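Local structure of putative methyl-accepting chemotaxis protein (Salmonella enterica subsp. enterica serovar Typhimurium str. LT2, 6DB1) at residues N62-L67 against G97-M102. The protein probably acts as a chemoreceptor in chemotaxis, its N-terminal four-helix ligand-binding domain presumably binding ligands in the periplasm. Residues are numbered along the deposited sequence; the frame is centred on the assembly and turned at random. Where two conformers were deposited one is given.
Sequences NMRQKL and GVVPQM
V98 and V99 receive the side chains of M63 and R64, two consecutive residues that reach across between antiparallel helices. Two adjacent residues of each helix are involved and the contact is small, burying 128 Å² in all; the closest pair of CA atoms, those of M63 and V98, is still 9.4 Å apart, so side chains alone close the gap.

At V98 a single methyl does the touching. CG2, beside the backbone N, meets the selenium-bearing end of M63, a selenomethionine: in the conformer described, SE and CE of M63 both lie 3.7 Å from CG2 of V98. M63 gains this reach from an extended chain, with CG turned opposite the backbone N (chi1 -160°) and chi2 close to straight. The touch is purely apolar and buried.

V99 follows with a second, partly exposed contact. Its CG2 lies 3.8 Å from NH2 of R64, approaching the guanidinium at a slant. The bend of R64 at chi3 (-55°) helps bring that end group nearer than the start of its side chain would suggest.

P100 then kinks the helix, since its ring nitrogen has no hydrogen to bond to the preceding turn. Just beyond it the turn is still weakened: Q101 N makes only a weak bond to G97 O, at 3.3 Å.

The two helices, 54-73 and 80-105, are successive members of an antiparallel four-helix bundle. Helix 13-46 packs against the buried residues, with Y31 on M63 and F34 on V98 and M102. Helix 110-144 flanks the segment 97-102 through H116, which touches P100 and Q101, and through T121, hydrogen-bonded to Q101.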
ATOM      1  N   ASN A  62     -12.860  -2.479  -5.969  1.00 49.27           N
ATOM      2  CA  ASN A  62     -12.250  -2.824  -4.665  1.00 47.01           C
ATOM      3  C   ASN A  62     -11.833  -1.541  -3.920  1.00 43.71           C
ATOM      4  O   ASN A  62     -11.931  -1.474  -2.688  1.00 41.63           O
ATOM      5  CB  ASN A  62     -11.071  -3.790  -4.814  1.00 48.86           C
ATOM      6  CG  ASN A  62     -11.471  -5.214  -5.140  1.00 54.45           C
ATOM      7  OD1 ASN A  62     -12.626  -5.606  -4.966  1.00 55.13           O
ATOM      8  ND2 ASN A  62     -10.505  -6.015  -5.566  1.00 57.00           N
HETATM    9  N   MSE A  63     -11.372  -0.535  -4.667  0.50 43.21           N
HETATM   10  CA  MSE A  63     -10.954   0.746  -4.096  0.50 41.10           C
HETATM   11  C   MSE A  63     -12.150   1.465  -3.506  0.50 40.80           C
HETATM   12  O   MSE A  63     -12.065   2.079  -2.442  0.50 37.42           O
HETATM   13  CB  MSE A  63     -10.314   1.538  -5.234  0.50 42.51           C
HETATM   14  CG  MSE A  63      -9.402   2.678  -4.781  0.50 41.50           C
HETATM   15 SE   MSE A  63      -8.530   3.502  -6.352  0.50 45.98          SE
HETATM   16  CE  MSE A  63      -8.337   5.307  -5.585  0.50 44.14           C
ATOM     17  N   ARG A  64     -13.278   1.381  -4.205  1.00 42.70           N
ATOM     18  CA  ARG A  64     -14.530   1.995  -3.775  1.00 45.05           C
ATOM     19  C   ARG A  64     -15.039   1.269  -2.521  1.00 45.30           C
ATOM     20  O   ARG A  64     -15.498   1.919  -1.571  1.00 46.70           O
ATOM     21  CB  ARG A  64     -15.563   1.921  -4.902  1.00 49.41           C
ATOM     22  CG  ARG A  64     -16.854   2.668  -4.611  1.00 53.43           C
ATOM     23  CD  ARG A  64     -17.932   2.372  -5.636  1.00 58.96           C
ATOM     24  NE  ARG A  64     -17.540   2.628  -7.015  1.00 64.01           N
ATOM     25  CZ  ARG A  64     -17.514   3.831  -7.605  1.00 69.50           C
ATOM     26  NH1 ARG A  64     -17.743   4.931  -6.909  1.00 71.27           N
ATOM     27  NH2 ARG A  64     -17.278   3.925  -8.904  1.00 75.35           N
ATOM     28  N   GLN A  65     -14.975  -0.068  -2.520  0.60 44.56           N
ATOM     29  CA  GLN A  65     -15.406  -0.856  -1.359  0.60 43.71           C
ATOM     30  C   GLN A  65     -14.513  -0.547  -0.149  0.60 40.57           C
ATOM     31  O   GLN A  65     -15.003  -0.505   0.976  0.60 41.32           O
ATOM     32  CB  GLN A  65     -15.386  -2.361  -1.647  0.60 45.76           C
ATOM     33  CG  GLN A  65     -15.695  -3.223  -0.424  0.60 47.22           C
ATOM     34  CD  GLN A  65     -17.051  -2.932   0.177  0.60 49.44           C
ATOM     35  OE1 GLN A  65     -18.004  -2.588  -0.522  0.60 53.35           O
ATOM     36  NE2 GLN A  65     -17.156  -3.092   1.486  0.60 49.59           N
ATOM     37  N   LYS A  66     -13.210  -0.368  -0.356  1.00 37.64           N
ATOM     38  CA  LYS A  66     -12.322  -0.079   0.766  1.00 35.62           C
ATOM     39  C   LYS A  66     -12.583   1.329   1.313  1.00 32.36           C
ATOM     40  O   LYS A  66     -12.486   1.515   2.487  1.00 31.18           O
ATOM     41  CB  LYS A  66     -10.867  -0.344   0.390  1.00 35.08           C
ATOM     42  CG  LYS A  66     -10.558  -1.822   0.231  1.00 37.25           C
ATOM     43  CD  LYS A  66     -10.905  -2.625   1.467  1.00 37.82           C
ATOM     44  CE  LYS A  66     -10.658  -4.106   1.310  1.00 40.92           C
ATOM     45  NZ  LYS A  66     -11.111  -4.827   2.516  1.00 42.13           N
ATOM     46  N   LEU A  67     -12.941   2.291   0.477  1.00 32.89           N
ATOM     47  CA  LEU A  67     -13.288   3.616   0.979  1.00 33.42           C
ATOM     48  C   LEU A  67     -14.544   3.514   1.854  1.00 34.45           C
ATOM     49  O   LEU A  67     -14.622   4.129   2.900  1.00 33.16           O
ATOM     50  CB  LEU A  67     -13.530   4.577  -0.190  1.00 34.34           C
ATOM     51  CG  LEU A  67     -14.045   5.965   0.195  1.00 34.44           C
ATOM     52  CD1 LEU A  67     -13.037   6.713   1.051  1.00 32.45           C
ATOM     53  CD2 LEU A  67     -14.400   6.775  -1.050  1.00 37.00           C
ATOM     54  N   GLY A  97     -10.045  11.077 -10.253  1.00 54.17           N
ATOM     55  CA  GLY A  97      -8.884  10.549 -10.945  1.00 53.58           C
ATOM     56  C   GLY A  97      -9.161   9.216 -11.623  1.00 55.11           C
ATOM     57  O   GLY A  97      -9.140   9.109 -12.849  1.00 56.18           O
ATOM     58  N   VAL A  98      -9.492   8.231 -10.799  1.00 50.35           N
ATOM     59  CA  VAL A  98      -9.690   6.850 -11.196  1.00 47.97           C
ATOM     60  C   VAL A  98     -10.916   6.644 -12.090  1.00 48.79           C
ATOM     61  O   VAL A  98     -10.815   5.985 -13.125  1.00 46.06           O
ATOM     62  CB  VAL A  98      -9.792   5.966  -9.944  1.00 47.87           C
ATOM     63  CG1 VAL A  98     -10.352   4.590 -10.255  1.00 50.22           C
ATOM     64  CG2 VAL A  98      -8.449   5.864  -9.239  1.00 49.22           C
ATOM     65  N   VAL A  99     -12.073   7.104 -11.653  1.00 47.89           N
ATOM     66  CA  VAL A  99     -13.285   6.872 -12.411  1.00 49.96           C
ATOM     67  C   VAL A  99     -13.177   7.515 -13.801  1.00 52.89           C
ATOM     68  O   VAL A  99     -13.450   6.854 -14.797  1.00 57.63           O
ATOM     69  CB  VAL A  99     -14.534   7.338 -11.639  1.00 48.34           C
ATOM     70  CG1 VAL A  99     -15.737   7.491 -12.553  1.00 49.97           C
ATOM     71  CG2 VAL A  99     -14.847   6.401 -10.484  1.00 46.75           C
ATOM     72  N   PRO A 100     -12.789   8.785 -13.882  1.00 54.92           N
ATOM     73  CA  PRO A 100     -12.707   9.302 -15.230  1.00 57.26           C
ATOM     74  C   PRO A 100     -11.798   8.444 -16.120  1.00 59.36           C
ATOM     75  O   PRO A 100     -12.221   8.049 -17.216  1.00 64.24           O
ATOM     76  CB  PRO A 100     -12.164  10.724 -15.060  1.00 56.38           C
ATOM     77  CG  PRO A 100     -12.755  11.140 -13.742  1.00 56.27           C
ATOM     78  CD  PRO A 100     -12.671   9.881 -12.903  1.00 56.42           C
ATOM     79  N   GLN A 101     -10.595   8.131 -15.652  1.00 56.70           N
ATOM     80  CA  GLN A 101      -9.671   7.325 -16.453  1.00 59.06           C
ATOM     81  C   GLN A 101     -10.388   6.102 -17.032  1.00 58.86           C
ATOM     82  O   GLN A 101     -10.251   5.810 -18.210  1.00 58.73           O
ATOM     83  CB  GLN A 101      -8.473   6.841 -15.641  1.00 58.83           C
ATOM     84  CG  GLN A 101      -7.485   7.938 -15.279  1.00 60.71           C
ATOM     85  CD  GLN A 101      -6.191   7.342 -14.785  1.00 62.26           C
ATOM     86  OE1 GLN A 101      -5.952   6.149 -14.946  1.00 64.26           O
ATOM     87  NE2 GLN A 101      -5.336   8.171 -14.204  1.00 59.36           N
HETATM   88  N   MSE A 102     -11.140   5.400 -16.198  1.00 58.50           N
HETATM   89  CA  MSE A 102     -11.848   4.210 -16.659  1.00 62.58           C
HETATM   90  C   MSE A 102     -12.886   4.495 -17.706  1.00 62.47           C
HETATM   91  O   MSE A 102     -13.008   3.752 -18.677  1.00 60.99           O
HETATM   92  CB  MSE A 102     -12.556   3.555 -15.493  1.00 63.06           C
HETATM   93  CG  MSE A 102     -11.713   2.408 -14.988  1.00 67.00           C
HETATM   94 SE   MSE A 102     -12.292   0.755 -15.861  1.00 70.79          SE
HETATM   95  CE  MSE A 102     -10.566   0.514 -16.741  1.00 72.43           C
TER